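Local structure of type III CBASS phage resistance system CD-NTase-associated protein Cap8 (Pseudomonas aeruginosa, 6P8P) at residues A47-L50 / I51-A55; K108-L111 / G112-Q115. The protein probably acts, as a HORMA domain protein, in regulating a bacterial cGAS-like nucleotidyltransferase of the type III CBASS system for bacteriophage resistance. The protein carries 2 engineered substitutions. All blocks are in the same frame, centred on the assembly; numbering follows the deposited sequence.

Contact 1 (A47-L50 / I51-A55); sequences AASL and IADQA. With CA (calcium ion), chain E.
L50 meets A55 at the point where helix 44-52 ends. L50 CB lies 4.2 Å from A55 CB, and the L50 carbonyl oxygen takes the A55 amide in a straight bond (A55 N to L50 O 3.0 Å, N-H...O 162°). With CG anti to its carbonyl carbon (chi1 -65°), the leucine branch runs on to L104 and C106 of strand 101-106 and to P107, an oily surface that suits a branched aliphatic residue. I51 rests CG1 3.4 Å from the A47 oxygen, whose bond to the I51 amide is a regular helical one, and packs on A17 and W21 of helix 17-29. The L50-A55 bond and a shorter one from Q54 N to I51 O (2.8 Å) form a Schellman motif, with Q54 adopting the positive phi of the C' residue. D53, four residues on from S49 and so on the same side of the helix end, stands beside it. The serine places OG anti to its backbone N (chi1 177°), from where it donates to a water at 2.7 Å; that water in turn donates to D53 OD2. S49 OG also hydrogen-bonds S49 of the second subunit. The D53 carboxylate chelates calcium through both oxygens, OD1 and OD2 each 2.4 Å from the ion, and D53 of the second subunit binds the same ion. A calcium-bound water donates in turn to S49 O, tying the last helical turn to the metal site between the subunits.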
loop_
_atom_site.group_PDB
_atom_site.type_symbol
_atom_site.label_atom_id
_atom_site.label_comp_id
_atom_site.label_asym_id
_atom_site.label_seq_id
_atom_site.Cartn_x
_atom_site.Cartn_y
_atom_site.Cartn_z
ATOM N N ALA A 47 -4.028 2.764 1.688
ATOM C CA ALA A 47 -5.377 3.160 1.312
ATOM C C ALA A 47 -5.607 3.001 -0.182
ATOM O O ALA A 47 -6.649 2.482 -0.612
ATOM C CB ALA A 47 -5.613 4.603 1.745
ATOM N N ALA A 48 -4.630 3.423 -0.993
ATOM C CA ALA A 48 -4.725 3.218 -2.430
ATOM C C ALA A 48 -4.771 1.739 -2.779
ATOM O O ALA A 48 -5.473 1.334 -3.705
ATOM C CB ALA A 48 -3.559 3.924 -3.127
ATOM N N SER A 49 -4.017 0.909 -2.067
ATOM C CA SER A 49 -4.082 -0.523 -2.330
ATOM C C SER A 49 -5.494 -1.056 -2.160
ATOM O O SER A 49 -5.979 -1.839 -2.987
ATOM C CB SER A 49 -3.122 -1.264 -1.384
ATOM O OG SER A 49 -3.185 -2.687 -1.535
ATOM N N LEU A 50 -6.162 -0.632 -1.095
ATOM C CA LEU A 50 -7.516 -1.093 -0.817
ATOM C C LEU A 50 -8.502 -0.569 -1.853
ATOM O O LEU A 50 -9.433 -1.273 -2.244
ATOM C CB LEU A 50 -7.935 -0.642 0.588
ATOM C CG LEU A 50 -7.152 -1.252 1.739
ATOM C CD1 LEU A 50 -7.467 -0.507 3.040
ATOM C CD2 LEU A 50 -7.430 -2.729 1.857
ATOM N N ILE A 51 -8.342 0.685 -2.270
ATOM C CA ILE A 51 -9.183 1.229 -3.330
ATOM C C ILE A 51 -8.982 0.457 -4.623
ATOM O O ILE A 51 -9.945 0.145 -5.331
ATOM C CB ILE A 51 -8.898 2.729 -3.508
ATOM C CG1 ILE A 51 -9.382 3.479 -2.279
ATOM C CG2 ILE A 51 -9.536 3.246 -4.778
ATOM C CD1 ILE A 51 -8.833 4.897 -2.175
ATOM N N ALA A 52 -7.733 0.135 -4.953
ATOM C CA ALA A 52 -7.473 -0.623 -6.169
ATOM C C ALA A 52 -8.142 -1.992 -6.120
ATOM O O ALA A 52 -8.472 -2.558 -7.167
ATOM C CB ALA A 52 -5.953 -0.766 -6.387
ATOM N N ASP A 53 -8.318 -2.552 -4.931
ATOM C CA ASP A 53 -9.031 -3.810 -4.744
ATOM C C ASP A 53 -10.538 -3.621 -4.608
ATOM O O ASP A 53 -11.245 -4.603 -4.357
ATOM C CB ASP A 53 -8.459 -4.545 -3.529
ATOM C CG ASP A 53 -7.052 -5.154 -3.826
ATOM O OD1 ASP A 53 -6.820 -5.566 -4.980
ATOM O OD2 ASP A 53 -6.191 -5.214 -2.914
ATOM N N GLN A 54 -11.026 -2.388 -4.795
ATOM C CA GLN A 54 -12.461 -2.033 -4.749
ATOM C C GLN A 54 -13.078 -2.299 -3.387
ATOM O O GLN A 54 -14.304 -2.485 -3.257
ATOM C CB GLN A 54 -13.271 -2.745 -5.840
ATOM C CG GLN A 54 -12.758 -2.473 -7.240
ATOM C CD GLN A 54 -13.736 -2.835 -8.335
ATOM O OE1 GLN A 54 -14.837 -3.321 -8.082
ATOM N NE2 GLN A 54 -13.344 -2.575 -9.552
ATOM N N ALA A 55 -12.256 -2.234 -2.344
ATOM C CA ALA A 55 -12.789 -2.458 -1.008
ATOM C C ALA A 55 -13.900 -1.483 -0.659
ATOM O O ALA A 55 -14.853 -1.909 0.017
ATOM C CB ALA A 55 -11.676 -2.397 0.038
HETATM CA CA CA E . -4.511 -6.059 -4.424
HETATM O O HOH W 1 -5.268 -4.191 -0.703
HETATM O O HOH W 2 -4.188 -3.693 -4.677
HETATM O O HOH W 3 -5.637 -8.103 -3.605
HETATM O O HOH W 4 -2.816 -5.927 -2.688
HETATM O O HOH W 5 -5.125 -6.502 -6.818
#

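Contact 2 (K108-L111 / G112-Q115); sequences KEQL and GWVQ
Q110 and W113 are joined through their side chains: the indole NE1 donates to Q110 OE1 over 3.1 Å with an N-H...O angle of 166°. The acceptor sits at the indole edge, close to the ring plane, whereas NE1 lies somewhat off the plane of the amide. The two side chains run side by side, their planes 40° apart, and Q110 CB comes within 3.7 Å of W113 NE1. The other end of the amide, NE2, donates to D53 OD2, a calcium ligand, so both ends of Q110 are held; glutamine suits this place because it can accept from the indole while donating to the carboxylate. Q110 is thus a second-shell residue that probably helps to position the D53 carboxylate. Backbone bonds follow: V114 N to Q110 O at 3.0 Å and Q115 N to L111 O at 2.8 Å. E109 O, ahead of these, accepts from two waters; one accepts from G112 N at 3.0 Å, the other from W113 N at 3.1 Å.

Packing surrounds this polar frame. W113 takes the crowded torsion between its backbone N and carbonyl carbon (chi1 87°), which folds the indole back along the Q110 side; V114 CG2 lies over the centre of one ring face, 3.5 Å above it. L111 CD2 touches Q115 CG at 3.9 Å, while the leucine also reaches A127 of strand 125-129. A52 of the second subunit packs on both Q110 and W113. The whole is the first turn of helix 111-119, led into from strand 101-106 by a turn that L111 N closes on K108 O, with waters standing between E109 O and the G112 and W113 amides where a direct helical bond to W113 would otherwise form.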
loop_
_atom_site.group_PDB
_atom_site.type_symbol
_atom_site.label_atom_id
_atom_site.label_comp_id
_atom_site.label_asym_id
_atom_site.label_seq_id
_atom_site.Cartn_x
_atom_site.Cartn_y
_atom_site.Cartn_z
ATOM N N LYS A 108 -11.004 -9.608 4.394
ATOM C CA LYS A 108 -10.530 -10.224 5.626
ATOM C C LYS A 108 -9.162 -10.867 5.441
ATOM O O LYS A 108 -8.328 -10.811 6.353
ATOM C CB LYS A 108 -11.542 -11.253 6.132
ATOM C CG LYS A 108 -11.244 -11.784 7.540
ATOM C CD LYS A 108 -12.345 -12.757 8.018
ATOM C CE LYS A 108 -11.960 -13.392 9.351
ATOM N NZ LYS A 108 -12.824 -14.563 9.667
ATOM N N GLU A 109 -8.901 -11.441 4.263
ATOM C CA GLU A 109 -7.643 -12.149 4.039
ATOM C C GLU A 109 -6.440 -11.212 4.019
ATOM O O GLU A 109 -5.311 -11.668 4.229
ATOM C CB GLU A 109 -7.687 -12.945 2.726
ATOM C CG GLU A 109 -7.790 -12.134 1.448
ATOM C CD GLU A 109 -7.320 -12.929 0.223
ATOM O OE1 GLU A 109 -7.822 -12.684 -0.897
ATOM O OE2 GLU A 109 -6.442 -13.807 0.380
ATOM N N GLN A 110 -6.648 -9.921 3.765
ATOM C CA GLN A 110 -5.553 -8.958 3.770
ATOM C C GLN A 110 -5.440 -8.199 5.086
ATOM O O GLN A 110 -4.559 -7.359 5.225
ATOM C CB GLN A 110 -5.717 -7.990 2.599
ATOM C CG GLN A 110 -5.606 -8.693 1.220
ATOM C CD GLN A 110 -5.404 -7.730 0.059
ATOM O OE1 GLN A 110 -4.301 -7.195 -0.160
ATOM N NE2 GLN A 110 -6.472 -7.507 -0.700
ATOM N N LEU A 111 -6.301 -8.474 6.063
ATOM C CA LEU A 111 -6.319 -7.625 7.243
ATOM C C LEU A 111 -5.004 -7.696 7.998
ATOM O O LEU A 111 -4.588 -6.722 8.634
ATOM C CB LEU A 111 -7.447 -8.036 8.192
ATOM C CG LEU A 111 -8.775 -7.349 8.103
ATOM C CD1 LEU A 111 -9.697 -7.957 9.219
ATOM C CD2 LEU A 111 -8.663 -5.865 8.227
ATOM N N GLY A 112 -4.373 -8.861 8.011
ATOM C CA GLY A 112 -3.126 -9.021 8.735
ATOM C C GLY A 112 -2.087 -8.008 8.311
ATOM O O GLY A 112 -1.570 -7.242 9.132
ATOM N N TRP A 113 -1.784 -7.964 7.014
ATOM C CA TRP A 113 -0.758 -7.033 6.563
ATOM C C TRP A 113 -1.260 -5.597 6.610
ATOM O O TRP A 113 -0.508 -4.689 6.980
ATOM C CB TRP A 113 -0.245 -7.427 5.171
ATOM C CG TRP A 113 -0.956 -6.920 3.946
ATOM C CD1 TRP A 113 -1.798 -7.629 3.125
ATOM C CD2 TRP A 113 -0.816 -5.620 3.356
ATOM N NE1 TRP A 113 -2.212 -6.823 2.083
ATOM C CE2 TRP A 113 -1.626 -5.591 2.209
ATOM C CE3 TRP A 113 -0.106 -4.468 3.708
ATOM C CZ2 TRP A 113 -1.721 -4.462 1.391
ATOM C CZ3 TRP A 113 -0.193 -3.371 2.893
ATOM C CH2 TRP A 113 -1.012 -3.365 1.766
ATOM N N VAL A 114 -2.536 -5.381 6.303
ATOM C CA VAL A 114 -3.042 -4.013 6.254
ATOM C C VAL A 114 -3.041 -3.387 7.635
ATOM O O VAL A 114 -2.657 -2.229 7.789
ATOM C CB VAL A 114 -4.430 -4.001 5.604
ATOM C CG1 VAL A 114 -5.098 -2.657 5.826
ATOM C CG2 VAL A 114 -4.288 -4.296 4.139
ATOM N N GLN A 115 -3.516 -4.109 8.655
ATOM C CA GLN A 115 -3.572 -3.515 9.986
ATOM C C GLN A 115 -2.176 -3.208 10.506
ATOM O O GLN A 115 -1.954 -2.152 11.109
ATOM C CB GLN A 115 -4.341 -4.428 10.950
ATOM C CG GLN A 115 -5.816 -4.557 10.556
ATOM C CD GLN A 115 -6.667 -5.305 11.566
ATOM O OE1 GLN A 115 -7.824 -4.937 11.843
ATOM N NE2 GLN A 115 -6.115 -6.370 12.108
HETATM O O HOH W 6 -2.825 -10.468 5.611
HETATM O O HOH W 7 -4.895 -11.641 7.113
#

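How the contacts relate
Both contacts are local, but contact 1 closes a helix and contact 2 opens one. Residues 47-55 are largely buried, with apolar side chains set against helix 17-29 and the sheet; residues 108-115 lie farther from the chain's centre and mix exposed with buried positions. The helix end carries a backbone Schellman motif beside a metal ligand, while the helix start has water bridges and an amide-indole bond. They meet directly: W113 CZ2 lies 3.7 Å from S49 OG, and L50 CD2 packs 4.2 Å from V114 CG2. Both also touch the second subunit, so the end of helix 44-52 and the start of helix 111-119 both contribute to the subunit interface where the calcium ion sits.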